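Local atomic coordinates of FBP protein (Leishmania major, PDB entry 5OEZ), a protein that probably catalyses a step of gluconeogenesis, hydrolysing fructose 1,6-bisphosphate to fructose 6-phosphate and phosphate, as a metal-dependent homotetramer that binds AMP. Residues C[102-107]-C[151-156]; C[213-218]-C[235-240]; C[227-232]-C[265-270]. All blocks are in the same frame, centred on the assembly; numbering follows the deposited sequence.

Contact 1 of 3, residues C[102-107]-C[151-156]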
ATOM      1  N   MET C 102     -13.254 -22.341  26.162  1.00 71.51           N
ATOM      2  CA  MET C 102     -12.088 -21.489  26.312  1.00 59.98           C
ATOM      3  C   MET C 102     -10.798 -22.279  26.093  1.00 55.25           C
ATOM      4  O   MET C 102     -10.754 -23.508  26.256  1.00 55.63           O
ATOM      5  CB  MET C 102     -12.087 -20.848  27.694  1.00 64.41           C
ATOM      6  CG  MET C 102     -13.148 -19.777  27.863  1.00 69.91           C
ATOM      7  SD  MET C 102     -13.316 -19.165  29.560  1.00 81.78           S
ATOM      8  CE  MET C 102     -14.163 -20.563  30.286  1.00 78.21           C
ATOM      9  N   ILE C 103      -9.748 -21.557  25.718  1.00 55.99           N
ATOM     10  CA  ILE C 103      -8.406 -22.124  25.537  1.00 58.06           C
ATOM     11  C   ILE C 103      -7.505 -21.589  26.632  1.00 53.88           C
ATOM     12  O   ILE C 103      -7.493 -20.397  26.887  1.00 62.52           O
ATOM     13  CB  ILE C 103      -7.830 -21.746  24.163  1.00 60.32           C
ATOM     14  CG1 ILE C 103      -8.630 -22.438  23.054  1.00 65.49           C
ATOM     15  CG2 ILE C 103      -6.361 -22.139  24.049  1.00 63.48           C
ATOM     16  CD1 ILE C 103      -8.512 -21.746  21.719  1.00 66.06           C
ATOM     17  N   ILE C 104      -6.762 -22.477  27.273  1.00 56.94           N
ATOM     18  CA  ILE C 104      -5.824 -22.118  28.327  1.00 60.70           C
ATOM     19  C   ILE C 104      -4.450 -22.057  27.670  1.00 62.37           C
ATOM     20  O   ILE C 104      -4.055 -22.994  26.969  1.00 63.85           O
ATOM     21  CB  ILE C 104      -5.845 -23.148  29.486  1.00 64.88           C
ATOM     22  CG1 ILE C 104      -7.109 -22.988  30.352  1.00 72.69           C
ATOM     23  CG2 ILE C 104      -4.669 -22.941  30.426  1.00 67.63           C
ATOM     24  CD1 ILE C 104      -8.438 -23.055  29.639  1.00 70.74           C
ATOM     25  N   ALA C 105      -3.735 -20.955  27.875  1.00 61.72           N
ATOM     26  CA  ALA C 105      -2.360 -20.839  27.394  1.00 67.68           C
ATOM     27  C   ALA C 105      -1.475 -21.857  28.100  1.00 72.24           C
ATOM     28  O   ALA C 105      -1.721 -22.190  29.259  1.00 76.91           O
ATOM     29  CB  ALA C 105      -1.837 -19.434  27.630  1.00 68.62           C
ATOM     30  N   GLU C 106      -0.445 -22.344  27.408  1.00 85.45           N
ATOM     31  CA  GLU C 106       0.518 -23.300  28.009  1.00 95.57           C
ATOM     32  C   GLU C 106       1.382 -22.610  29.047  1.00 89.60           C
ATOM     33  O   GLU C 106       1.718 -21.430  28.884  1.00 91.71           O
ATOM     34  CB  GLU C 106       1.424 -23.904  26.946  1.00 98.01           C
ATOM     35  CG  GLU C 106       0.718 -24.864  26.036  1.00114.22           C
ATOM     36  CD  GLU C 106       1.238 -24.871  24.613  1.00119.81           C
ATOM     37  OE1 GLU C 106       2.268 -24.217  24.315  1.00134.43           O
ATOM     38  OE2 GLU C 106       0.601 -25.553  23.788  1.00111.74           O
ATOM     39  N   SER C 107       1.730 -23.349  30.100  1.00 92.73           N
ATOM     40  CA  SER C 107       2.388 -22.778  31.305  1.00107.12           C
ATOM     41  C   SER C 107       3.618 -21.884  31.090  1.00 98.25           C
ATOM     42  O   SER C 107       3.732 -20.852  31.753  1.00 95.72           O
ATOM     43  CB  SER C 107       2.683 -23.854  32.343  1.00103.87           C
ATOM     44  OG  SER C 107       3.545 -24.846  31.834  1.00125.21           O
ATOM     45  N   GLU C 151     -11.931 -26.293  33.484  1.00 70.99           N
ATOM     46  CA  GLU C 151     -12.795 -26.312  34.670  1.00 74.90           C
ATOM     47  C   GLU C 151     -12.513 -25.098  35.560  1.00 73.07           C
ATOM     48  O   GLU C 151     -13.451 -24.410  35.971  1.00 73.41           O
ATOM     49  CB  GLU C 151     -12.681 -27.645  35.436  1.00 79.10           C
ATOM     50  CG  GLU C 151     -13.355 -28.852  34.695  1.00 80.67           C
ATOM     51  CD  GLU C 151     -12.433 -29.541  33.681  1.00 87.79           C
ATOM     52  OE1 GLU C 151     -11.390 -28.964  33.288  1.00 91.72           O
ATOM     53  OE2 GLU C 151     -12.748 -30.666  33.245  1.00 86.70           O
ATOM     54  N   ASP C 152     -11.235 -24.810  35.817  1.00 70.21           N
ATOM     55  CA  ASP C 152     -10.849 -23.626  36.591  1.00 69.12           C
ATOM     56  C   ASP C 152     -11.378 -22.377  35.933  1.00 65.28           C
ATOM     57  O   ASP C 152     -12.008 -21.543  36.579  1.00 68.97           O
ATOM     58  CB  ASP C 152      -9.312 -23.505  36.725  1.00 77.28           C
ATOM     59  CG  ASP C 152      -8.691 -24.570  37.635  1.00 84.56           C
ATOM     60  OD1 ASP C 152      -9.428 -25.270  38.366  1.00 94.29           O
ATOM     61  OD2 ASP C 152      -7.444 -24.696  37.620  1.00 90.66           O
ATOM     62  N   ALA C 153     -11.088 -22.232  34.640  1.00 65.82           N
ATOM     63  CA  ALA C 153     -11.510 -21.057  33.863  1.00 60.45           C
ATOM     64  C   ALA C 153     -13.023 -20.843  33.916  1.00 63.22           C
ATOM     65  O   ALA C 153     -13.482 -19.700  34.032  1.00 61.53           O
ATOM     66  CB  ALA C 153     -11.037 -21.176  32.424  1.00 57.59           C
ATOM     67  N   ASN C 154     -13.786 -21.937  33.845  1.00 64.98           N
ATOM     68  CA  ASN C 154     -15.258 -21.870  33.943  1.00 67.33           C
ATOM     69  C   ASN C 154     -15.731 -21.344  35.298  1.00 66.93           C
ATOM     70  O   ASN C 154     -16.648 -20.535  35.361  1.00 62.65           O
ATOM     71  CB  ASN C 154     -15.897 -23.239  33.674  1.00 74.34           C
ATOM     72  CG  ASN C 154     -15.888 -23.623  32.202  1.00 83.68           C
ATOM     73  OD1 ASN C 154     -15.785 -22.774  31.316  1.00 72.82           O
ATOM     74  ND2 ASN C 154     -15.964 -24.927  31.935  1.00 93.04           N
ATOM     75  N   ALA C 155     -15.094 -21.794  36.378  1.00 64.21           N
ATOM     76  CA  ALA C 155     -15.381 -21.267  37.707  1.00 63.18           C
ATOM     77  C   ALA C 155     -15.022 -19.792  37.840  1.00 62.01           C
ATOM     78  O   ALA C 155     -15.791 -19.029  38.421  1.00 70.06           O
ATOM     79  CB  ALA C 155     -14.667 -22.082  38.775  1.00 68.98           C
ATOM     80  N   VAL C 156     -13.891 -19.380  37.269  1.00 62.21           N
ATOM     81  CA  VAL C 156     -13.442 -17.986  37.372  1.00 62.09           C
ATOM     82  C   VAL C 156     -14.408 -17.006  36.725  1.00 63.00           C
ATOM     83  O   VAL C 156     -14.765 -15.999  37.342  1.00 66.63           O
ATOM     84  CB  VAL C 156     -12.009 -17.794  36.822  1.00 62.73           C
ATOM     85  CG1 VAL C 156     -11.648 -16.317  36.652  1.00 62.38           C
ATOM     86  CG2 VAL C 156     -11.011 -18.458  37.753  1.00 65.19           C
TER
HETATM   87  O   HOH W   1     -14.806 -23.181  28.502  1.00 63.15           O
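Met-102 and Ala-153 form the close-packed half of this contact, where segment 102-107, which carries the short strand 103-104, meets helix 150-158. The Met-102 side chain runs out straight as far as its sulfur and then turns at the last torsion (chi3 -75°), which lays the methyl group against the helix. CE rests 3.8 Å from CB of Ala-153 and also lies against the backbone carbonyl carbon of that residue, while SD stands 4.2 Å from the same CB. Ile-104, two residues on and therefore again facing the helix, adds the end of its longer branch, with CD1 4.2 Å from CB of Ala-153. The alanine methyl thus touches two apolar tips, and Val-93 of the adjoining strand touches both Met-102 and Ala-153.

The other half is looser and polar. The amide of Asn-154, a partly exposed residue, meets the strand segment through a water. This water accepts from the backbone N of Met-102 at 2.9 Å and donates to OD1 of Asn-154 at 3.0 Å, so it bridges the Met-102 backbone to the Asn-154 side-chain amide. OD1 also appears very close to CE of Met-102, but that approach is too short for a carbon and an oxygen and is doubtful in detail.

The arrangement is that of a helix laid against the border of a sheet: 103-104 is the outermost strand, within this chain, of the eight-stranded mixed sheet in the N-terminal part of this class 1 fructose-1,6-bisphosphatase.

Contact 2 of 3, residues C[213-218]-C[235-240]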
ATOM      1  N   SER C 213     -31.034  12.867  17.261  1.00 47.19           N
ATOM      2  CA  SER C 213     -32.234  12.230  16.699  1.00 45.24           C
ATOM      3  C   SER C 213     -31.948  11.205  15.591  1.00 44.81           C
ATOM      4  O   SER C 213     -32.378  11.375  14.447  1.00 41.72           O
ATOM      5  CB  SER C 213     -33.180  13.305  16.173  1.00 47.52           C
ATOM      6  OG  SER C 213     -33.565  14.172  17.224  1.00 71.42           O
ATOM      7  N   ILE C 214     -31.211  10.152  15.937  1.00 43.66           N
ATOM      8  CA  ILE C 214     -30.930   9.039  15.037  1.00 43.90           C
ATOM      9  C   ILE C 214     -31.197   7.759  15.805  1.00 46.26           C
ATOM     10  O   ILE C 214     -30.725   7.606  16.934  1.00 40.90           O
ATOM     11  CB  ILE C 214     -29.465   9.009  14.537  1.00 44.50           C
ATOM     12  CG1 ILE C 214     -29.112  10.303  13.801  1.00 49.08           C
ATOM     13  CG2 ILE C 214     -29.245   7.824  13.592  1.00 46.91           C
ATOM     14  CD1 ILE C 214     -27.637  10.429  13.435  1.00 51.57           C
ATOM     15  N   TYR C 215     -31.931   6.841  15.180  1.00 44.12           N
ATOM     16  CA  TYR C 215     -32.165   5.530  15.752  1.00 42.92           C
ATOM     17  C   TYR C 215     -31.765   4.447  14.762  1.00 43.93           C
ATOM     18  O   TYR C 215     -31.913   4.597  13.548  1.00 40.67           O
ATOM     19  CB  TYR C 215     -33.621   5.368  16.227  1.00 43.10           C
ATOM     20  CG  TYR C 215     -34.660   5.214  15.170  1.00 39.44           C
ATOM     21  CD1 TYR C 215     -35.188   6.321  14.516  1.00 48.04           C
ATOM     22  CD2 TYR C 215     -35.151   3.954  14.821  1.00 44.31           C
ATOM     23  CE1 TYR C 215     -36.171   6.181  13.532  1.00 47.83           C
ATOM     24  CE2 TYR C 215     -36.141   3.803  13.844  1.00 38.89           C
ATOM     25  CZ  TYR C 215     -36.640   4.920  13.188  1.00 44.11           C
ATOM     26  OH  TYR C 215     -37.604   4.793  12.196  1.00 41.79           O
ATOM     27  N   SER C 216     -31.293   3.336  15.320  1.00 48.11           N
ATOM     28  CA  SER C 216     -30.709   2.246  14.571  1.00 41.55           C
ATOM     29  C   SER C 216     -31.290   0.933  15.098  1.00 41.57           C
ATOM     30  O   SER C 216     -30.956   0.479  16.208  1.00 43.58           O
ATOM     31  CB  SER C 216     -29.175   2.320  14.697  1.00 42.62           C
ATOM     32  OG  SER C 216     -28.509   1.513  13.738  1.00 43.18           O
ATOM     33  N   VAL C 217     -32.179   0.338  14.301  1.00 42.41           N
ATOM     34  CA  VAL C 217     -32.806  -0.954  14.606  1.00 43.13           C
ATOM     35  C   VAL C 217     -33.299  -1.589  13.303  1.00 42.71           C
ATOM     36  O   VAL C 217     -33.479  -0.892  12.307  1.00 52.45           O
ATOM     37  CB  VAL C 217     -33.964  -0.756  15.616  1.00 51.71           C
ATOM     38  CG1 VAL C 217     -35.156  -0.065  14.955  1.00 57.47           C
ATOM     39  CG2 VAL C 217     -34.381  -2.076  16.240  1.00 49.65           C
ATOM     40  N   ASN C 218     -33.438  -2.910  13.283  1.00 42.19           N
ATOM     41  CA  ASN C 218     -34.028  -3.636  12.141  1.00 43.90           C
ATOM     42  C   ASN C 218     -35.572  -3.683  12.253  1.00 48.78           C
ATOM     43  O   ASN C 218     -36.098  -4.571  12.905  1.00 47.45           O
ATOM     44  CB  ASN C 218     -33.485  -5.072  12.068  1.00 42.66           C
ATOM     45  CG  ASN C 218     -34.017  -5.854  10.859  1.00 47.38           C
ATOM     46  OD1 ASN C 218     -34.846  -5.380  10.061  1.00 43.05           O
ATOM     47  ND2 ASN C 218     -33.521  -7.054  10.715  1.00 47.17           N
ATOM     48  N   TYR C 235     -43.471   6.344  18.268  1.00 42.04           N
ATOM     49  CA  TYR C 235     -43.303   7.695  18.775  1.00 42.01           C
ATOM     50  C   TYR C 235     -42.174   8.435  18.031  1.00 45.80           C
ATOM     51  O   TYR C 235     -42.380   9.554  17.599  1.00 48.73           O
ATOM     52  CB  TYR C 235     -43.018   7.675  20.278  1.00 41.71           C
ATOM     53  CG  TYR C 235     -42.766   9.051  20.852  1.00 49.56           C
ATOM     54  CD1 TYR C 235     -43.828   9.882  21.216  1.00 48.64           C
ATOM     55  CD2 TYR C 235     -41.452   9.536  21.027  1.00 51.49           C
ATOM     56  CE1 TYR C 235     -43.593  11.151  21.752  1.00 48.78           C
ATOM     57  CE2 TYR C 235     -41.210  10.812  21.542  1.00 45.50           C
ATOM     58  CZ  TYR C 235     -42.277  11.611  21.897  1.00 50.87           C
ATOM     59  OH  TYR C 235     -42.057  12.867  22.397  1.00 57.71           O
ATOM     60  N   LEU C 236     -41.007   7.804  17.895  1.00 40.70           N
ATOM     61  CA  LEU C 236     -39.903   8.374  17.114  1.00 48.10           C
ATOM     62  C   LEU C 236     -40.344   8.830  15.712  1.00 45.11           C
ATOM     63  O   LEU C 236     -39.964   9.905  15.268  1.00 45.66           O
ATOM     64  CB  LEU C 236     -38.744   7.392  16.967  1.00 42.05           C
ATOM     65  CG  LEU C 236     -38.031   6.882  18.211  1.00 48.61           C
ATOM     66  CD1 LEU C 236     -36.782   6.125  17.788  1.00 51.30           C
ATOM     67  CD2 LEU C 236     -37.668   7.988  19.198  1.00 47.85           C
ATOM     68  N   LYS C 237     -41.192   8.049  15.065  1.00 43.44           N
ATOM     69  CA  LYS C 237     -41.703   8.401  13.740  1.00 46.12           C
ATOM     70  C   LYS C 237     -42.838   9.413  13.688  1.00 50.32           C
ATOM     71  O   LYS C 237     -42.994  10.103  12.681  1.00 56.80           O
ATOM     72  CB  LYS C 237     -42.247   7.162  13.080  1.00 50.00           C
ATOM     73  CG  LYS C 237     -41.249   6.048  12.919  1.00 53.79           C
ATOM     74  CD  LYS C 237     -41.970   4.959  12.174  1.00 66.10           C
ATOM     75  CE  LYS C 237     -41.122   3.729  12.067  1.00 68.35           C
ATOM     76  NZ  LYS C 237     -41.762   2.853  11.069  1.00 73.81           N
ATOM     77  N   MET C 238     -43.690   9.443  14.707  1.00 54.28           N
ATOM     78  CA  MET C 238     -44.955  10.183  14.611  1.00 57.19           C
ATOM     79  C   MET C 238     -45.156  11.308  15.603  1.00 52.09           C
ATOM     80  O   MET C 238     -46.132  12.025  15.494  1.00 53.70           O
ATOM     81  CB  MET C 238     -46.133   9.207  14.675  1.00 68.43           C
ATOM     82  CG  MET C 238     -46.327   8.418  13.379  1.00 86.90           C
ATOM     83  SD  MET C 238     -47.708   7.249  13.414  1.00135.18           S
ATOM     84  CE  MET C 238     -47.251   6.144  14.747  1.00 98.67           C
ATOM     85  N   ASN C 239     -44.229  11.512  16.533  1.00 54.79           N
ATOM     86  CA  ASN C 239     -44.340  12.637  17.475  1.00 58.32           C
ATOM     87  C   ASN C 239     -44.245  13.977  16.734  1.00 56.51           C
ATOM     88  O   ASN C 239     -43.601  14.066  15.700  1.00 61.04           O
ATOM     89  CB  ASN C 239     -43.278  12.550  18.596  1.00 53.66           C
ATOM     90  CG  ASN C 239     -41.907  13.029  18.148  1.00 53.95           C
ATOM     91  OD1 ASN C 239     -41.552  14.178  18.384  1.00 55.34           O
ATOM     92  ND2 ASN C 239     -41.136  12.160  17.502  1.00 48.67           N
ATOM     93  N   LYS C 240     -44.877  15.007  17.290  1.00 64.58           N
ATOM     94  CA  LYS C 240     -44.998  16.317  16.631  1.00 67.66           C
ATOM     95  C   LYS C 240     -43.796  17.226  16.843  1.00 65.06           C
ATOM     96  O   LYS C 240     -43.660  18.240  16.176  1.00 76.57           O
ATOM     97  CB  LYS C 240     -46.243  17.047  17.132  1.00 70.56           C
ATOM     98  CG  LYS C 240     -47.533  16.265  16.958  1.00 77.18           C
ATOM     99  CD  LYS C 240     -47.780  15.777  15.527  1.00 83.07           C
ATOM    100  CE  LYS C 240     -49.270  15.566  15.189  1.00 88.26           C
ATOM    101  NZ  LYS C 240     -49.677  15.896  13.787  1.00104.86           N
TER
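Tyr-215 and Leu-236 tie the first strand of a beta-alpha-beta unit (strand 214-216, helix 227-238, strand 245-246) to the last turn of its helix. One leucine methyl does the work: CD1 lies over a face of the tyrosine ring in a CH-pi contact, 3.9 Å from the centroid and 30° off the normal. It is displaced toward the root of the ring, with CD1 only 3.5 Å from CG of Tyr-215. With chi1 at 73°, CG lies between the backbone N and the carbonyl carbon, and the ring presents a face to the Leu-236 methyl.

At the far end of the ring the extended Lys-237 chain crosses at about a right angle, its CE 3.7 Å from OH of Tyr-215. Glu-219 of the same chain hydrogen-bonds the phenol and pairs with NZ of Lys-237, whose strongest partner is Glu-219 of the second subunit. Where the helix stops, Asn-239 turns back, and its ND2 donates to O of Tyr-235 at 2.9 Å, an oxygen that also accepts from N of Asn-239.

Around this core, Tyr-215 leans on Ile-265 of the neighbouring parallel strand 265-268 and on Ile-233 of the same helix, and Leu-236 packs against Leu-330 of helix 325-338.

Contact 3 of 3, residues C[227-232]-C[265-270]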
ATOM      1  N   PRO C 227     -44.710  -4.991  22.930  1.00 47.99           N
ATOM      2  CA  PRO C 227     -45.533  -3.797  22.660  1.00 49.60           C
ATOM      3  C   PRO C 227     -44.913  -2.458  23.075  1.00 44.46           C
ATOM      4  O   PRO C 227     -45.021  -1.499  22.332  1.00 47.76           O
ATOM      5  CB  PRO C 227     -46.819  -4.076  23.446  1.00 46.59           C
ATOM      6  CG  PRO C 227     -46.934  -5.566  23.440  1.00 50.71           C
ATOM      7  CD  PRO C 227     -45.525  -6.114  23.445  1.00 49.16           C
ATOM      8  N   TRP C 228     -44.267  -2.394  24.231  1.00 45.90           N
ATOM      9  CA  TRP C 228     -43.670  -1.138  24.658  1.00 45.82           C
ATOM     10  C   TRP C 228     -42.628  -0.602  23.654  1.00 47.54           C
ATOM     11  O   TRP C 228     -42.531   0.599  23.453  1.00 43.17           O
ATOM     12  CB  TRP C 228     -43.075  -1.243  26.052  1.00 42.80           C
ATOM     13  CG  TRP C 228     -41.783  -2.027  26.173  1.00 45.37           C
ATOM     14  CD1 TRP C 228     -41.647  -3.313  26.592  1.00 43.91           C
ATOM     15  CD2 TRP C 228     -40.449  -1.545  25.917  1.00 41.93           C
ATOM     16  NE1 TRP C 228     -40.316  -3.669  26.605  1.00 48.22           N
ATOM     17  CE2 TRP C 228     -39.563  -2.606  26.185  1.00 46.90           C
ATOM     18  CE3 TRP C 228     -39.924  -0.323  25.479  1.00 38.04           C
ATOM     19  CZ2 TRP C 228     -38.170  -2.478  26.042  1.00 45.88           C
ATOM     20  CZ3 TRP C 228     -38.564  -0.197  25.338  1.00 44.56           C
ATOM     21  CH2 TRP C 228     -37.697  -1.269  25.617  1.00 47.31           C
ATOM     22  N   PHE C 229     -41.881  -1.499  23.014  1.00 47.35           N
ATOM     23  CA  PHE C 229     -40.877  -1.101  22.047  1.00 43.80           C
ATOM     24  C   PHE C 229     -41.485  -0.691  20.702  1.00 41.44           C
ATOM     25  O   PHE C 229     -40.952   0.191  20.025  1.00 37.30           O
ATOM     26  CB  PHE C 229     -39.814  -2.191  21.855  1.00 47.46           C
ATOM     27  CG  PHE C 229     -38.586  -1.705  21.122  1.00 47.52           C
ATOM     28  CD1 PHE C 229     -37.577  -1.024  21.804  1.00 40.14           C
ATOM     29  CD2 PHE C 229     -38.460  -1.895  19.758  1.00 44.52           C
ATOM     30  CE1 PHE C 229     -36.446  -0.563  21.127  1.00 42.45           C
ATOM     31  CE2 PHE C 229     -37.347  -1.419  19.079  1.00 45.71           C
ATOM     32  CZ  PHE C 229     -36.331  -0.760  19.769  1.00 40.86           C
ATOM     33  N   LYS C 230     -42.593  -1.309  20.316  1.00 39.20           N
ATOM     34  CA  LYS C 230     -43.345  -0.830  19.153  1.00 42.33           C
ATOM     35  C   LYS C 230     -43.807   0.591  19.387  1.00 46.74           C
ATOM     36  O   LYS C 230     -43.719   1.433  18.499  1.00 51.66           O
ATOM     37  CB  LYS C 230     -44.560  -1.703  18.875  1.00 43.34           C
ATOM     38  CG  LYS C 230     -44.240  -3.121  18.451  1.00 45.42           C
ATOM     39  CD  LYS C 230     -45.533  -3.860  18.138  1.00 45.17           C
ATOM     40  CE  LYS C 230     -45.276  -5.298  17.753  1.00 48.62           C
ATOM     41  NZ  LYS C 230     -46.542  -6.053  17.754  1.00 56.90           N
ATOM     42  N   GLU C 231     -44.312   0.854  20.591  1.00 47.74           N
ATOM     43  CA  GLU C 231     -44.786   2.195  20.924  1.00 50.16           C
ATOM     44  C   GLU C 231     -43.677   3.228  20.858  1.00 39.78           C
ATOM     45  O   GLU C 231     -43.895   4.329  20.376  1.00 42.08           O
ATOM     46  CB  GLU C 231     -45.458   2.210  22.299  1.00 49.34           C
ATOM     47  CG  GLU C 231     -46.777   1.453  22.305  1.00 50.56           C
ATOM     48  CD  GLU C 231     -47.443   1.390  23.675  1.00 54.28           C
ATOM     49  OE1 GLU C 231     -47.131   2.237  24.575  1.00 60.93           O
ATOM     50  OE2 GLU C 231     -48.336   0.510  23.831  1.00 60.23           O
ATOM     51  N   TYR C 232     -42.506   2.857  21.340  1.00 37.69           N
ATOM     52  CA  TYR C 232     -41.344   3.736  21.313  1.00 44.50           C
ATOM     53  C   TYR C 232     -40.963   4.077  19.878  1.00 44.01           C
ATOM     54  O   TYR C 232     -40.749   5.243  19.539  1.00 38.23           O
ATOM     55  CB  TYR C 232     -40.163   3.088  22.047  1.00 46.79           C
ATOM     56  CG  TYR C 232     -38.807   3.722  21.776  1.00 50.24           C
ATOM     57  CD1 TYR C 232     -38.542   5.026  22.159  1.00 52.00           C
ATOM     58  CD2 TYR C 232     -37.788   3.010  21.146  1.00 49.09           C
ATOM     59  CE1 TYR C 232     -37.309   5.596  21.932  1.00 44.10           C
ATOM     60  CE2 TYR C 232     -36.553   3.582  20.897  1.00 43.99           C
ATOM     61  CZ  TYR C 232     -36.314   4.872  21.294  1.00 46.86           C
ATOM     62  OH  TYR C 232     -35.069   5.446  21.078  1.00 49.76           O
ATOM     63  N   ILE C 265     -29.180   6.237  19.118  1.00 40.52           N
ATOM     64  CA  ILE C 265     -29.472   5.006  19.822  1.00 41.76           C
ATOM     65  C   ILE C 265     -29.310   3.832  18.878  1.00 38.41           C
ATOM     66  O   ILE C 265     -29.728   3.893  17.718  1.00 37.18           O
ATOM     67  CB  ILE C 265     -30.885   5.021  20.520  1.00 41.15           C
ATOM     68  CG1 ILE C 265     -31.002   3.855  21.509  1.00 47.18           C
ATOM     69  CG2 ILE C 265     -32.018   4.997  19.516  1.00 45.30           C
ATOM     70  CD1 ILE C 265     -32.179   3.958  22.464  1.00 45.60           C
ATOM     71  N   PHE C 266     -28.729   2.755  19.413  1.00 40.98           N
ATOM     72  CA  PHE C 266     -28.663   1.464  18.747  1.00 47.48           C
ATOM     73  C   PHE C 266     -29.415   0.433  19.592  1.00 39.39           C
ATOM     74  O   PHE C 266     -29.126   0.306  20.781  1.00 44.39           O
ATOM     75  CB  PHE C 266     -27.194   1.037  18.582  1.00 40.10           C
ATOM     76  CG  PHE C 266     -27.034  -0.314  17.976  1.00 38.15           C
ATOM     77  CD1 PHE C 266     -27.275  -0.508  16.617  1.00 45.06           C
ATOM     78  CD2 PHE C 266     -26.707  -1.416  18.773  1.00 46.93           C
ATOM     79  CE1 PHE C 266     -27.166  -1.769  16.046  1.00 50.80           C
ATOM     80  CE2 PHE C 266     -26.611  -2.685  18.214  1.00 48.87           C
ATOM     81  CZ  PHE C 266     -26.844  -2.858  16.850  1.00 52.64           C
ATOM     82  N   CYS C 267     -30.307  -0.337  18.969  1.00 45.44           N
ATOM     83  CA  CYS C 267     -31.142  -1.327  19.688  1.00 44.89           C
ATOM     84  C   CYS C 267     -31.143  -2.700  19.029  1.00 39.02           C
ATOM     85  O   CYS C 267     -31.271  -2.815  17.815  1.00 40.25           O
ATOM     86  CB  CYS C 267     -32.580  -0.862  19.767  1.00 39.33           C
ATOM     87  SG  CYS C 267     -32.836   0.713  20.547  1.00 53.79           S
ATOM     88  N   TYR C 268     -30.930  -3.723  19.848  1.00 40.67           N
ATOM     89  CA  TYR C 268     -31.353  -5.084  19.531  1.00 45.52           C
ATOM     90  C   TYR C 268     -32.317  -5.485  20.631  1.00 43.57           C
ATOM     91  O   TYR C 268     -31.898  -6.053  21.646  1.00 44.63           O
ATOM     92  CB  TYR C 268     -30.231  -6.084  19.481  1.00 48.55           C
ATOM     93  CG  TYR C 268     -29.410  -6.149  18.213  1.00 56.67           C
ATOM     94  CD1 TYR C 268     -29.958  -6.584  17.007  1.00 59.25           C
ATOM     95  CD2 TYR C 268     -28.051  -5.839  18.235  1.00 61.11           C
ATOM     96  CE1 TYR C 268     -29.183  -6.652  15.843  1.00 63.96           C
ATOM     97  CE2 TYR C 268     -27.269  -5.926  17.089  1.00 77.80           C
ATOM     98  CZ  TYR C 268     -27.839  -6.324  15.892  1.00 67.48           C
ATOM     99  OH  TYR C 268     -27.064  -6.397  14.758  1.00 92.16           O
ATOM    100  N   PRO C 269     -33.596  -5.176  20.432  1.00 41.26           N
ATOM    101  CA  PRO C 269     -34.585  -5.407  21.461  1.00 46.06           C
ATOM    102  C   PRO C 269     -34.938  -6.860  21.570  1.00 48.18           C
ATOM    103  O   PRO C 269     -34.608  -7.646  20.693  1.00 51.76           O
ATOM    104  CB  PRO C 269     -35.805  -4.648  20.947  1.00 44.56           C
ATOM    105  CG  PRO C 269     -35.706  -4.776  19.474  1.00 48.13           C
ATOM    106  CD  PRO C 269     -34.222  -4.754  19.160  1.00 43.87           C
ATOM    107  N   LYS C 270     -35.599  -7.207  22.665  1.00 51.55           N
ATOM    108  CA  LYS C 270     -36.114  -8.547  22.853  1.00 50.58           C
ATOM    109  C   LYS C 270     -37.185  -8.797  21.779  1.00 49.85           C
ATOM    110  O   LYS C 270     -37.973  -7.920  21.450  1.00 53.08           O
ATOM    111  CB  LYS C 270     -36.710  -8.664  24.254  1.00 65.77           C
ATOM    112  CG  LYS C 270     -36.905 -10.084  24.765  1.00 74.51           C
ATOM    113  CD  LYS C 270     -37.827 -10.237  25.977  1.00 93.81           C
ATOM    114  CE  LYS C 270     -37.561  -9.271  27.121  1.00 94.94           C
ATOM    115  NZ  LYS C 270     -36.339  -9.605  27.895  1.00115.26           N
TER
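The side chains of Phe-229 and Pro-269 cross at about a right angle where helix 227-238 packs on strand 265-268 and the loop that follows it, a helix-on-sheet layer of the alpha/beta fold in the C-terminal part of the enzyme. The proline ring comes over one face of the phenylalanine. Its CB stands 3.8 Å from the ring centroid and only 3° off the normal, a CH-pi contact almost directly above the ring centre, and its CG reaches toward the rim, 3.8 Å from CE2 of Phe-229.

Cys-267 approaches the same ring in a different way. Its SG lies in the ring plane at the edge, 5.0 Å from the centroid and 85° off the normal, a sulfur-aromatic contact, while its CB sits 3.8 Å from CZ of Phe-229. With chi1 at -166°, CG of Phe-229 is set opposite the backbone N, which extends the ring from the helix toward the strand. Trp-225 meets this ring edge-to-face, and Tyr-321 of strand 317-323 touches Phe-229, Cys-267 and Pro-269, so several apolar and aromatic groups pack around the phenylalanine.

The alternation of the strand sorts its side chains: Ile-265 and Cys-267 face this helix, whereas Phe-266 packs on helix 252-262 and Tyr-268 belongs to the fructose 6-phosphate site seen in this protein. One turn further along the helix, Tyr-232 and Ile-265 come from opposite directions, and the phenol end is received by both branches of the isoleucine, with OH 3.5 Å from CG2 and 3.5 Å from CD1 of Ile-265.

Overall arrangement
Contact 1 lies in the N-terminal part of the chain and closes before the other two open. Its centre is about 44 Å from that of contact 2 and about 37 Å from that of contact 3, and it belongs to a different sheet. Contacts 2 and 3, with centres about 10 Å apart, alternate along the chain and share helix 227-238: contact 3 uses its first turns, contact 2 its end. Their strands 214-216 and 265-268 are parallel neighbours, joined by backbone hydrogen bonds. Together they fasten one helix across two adjacent strands; Tyr-268 at the end of one and Asn-218 just beyond the other belong to the fructose 6-phosphate site. Contact 2 also reaches the second subunit.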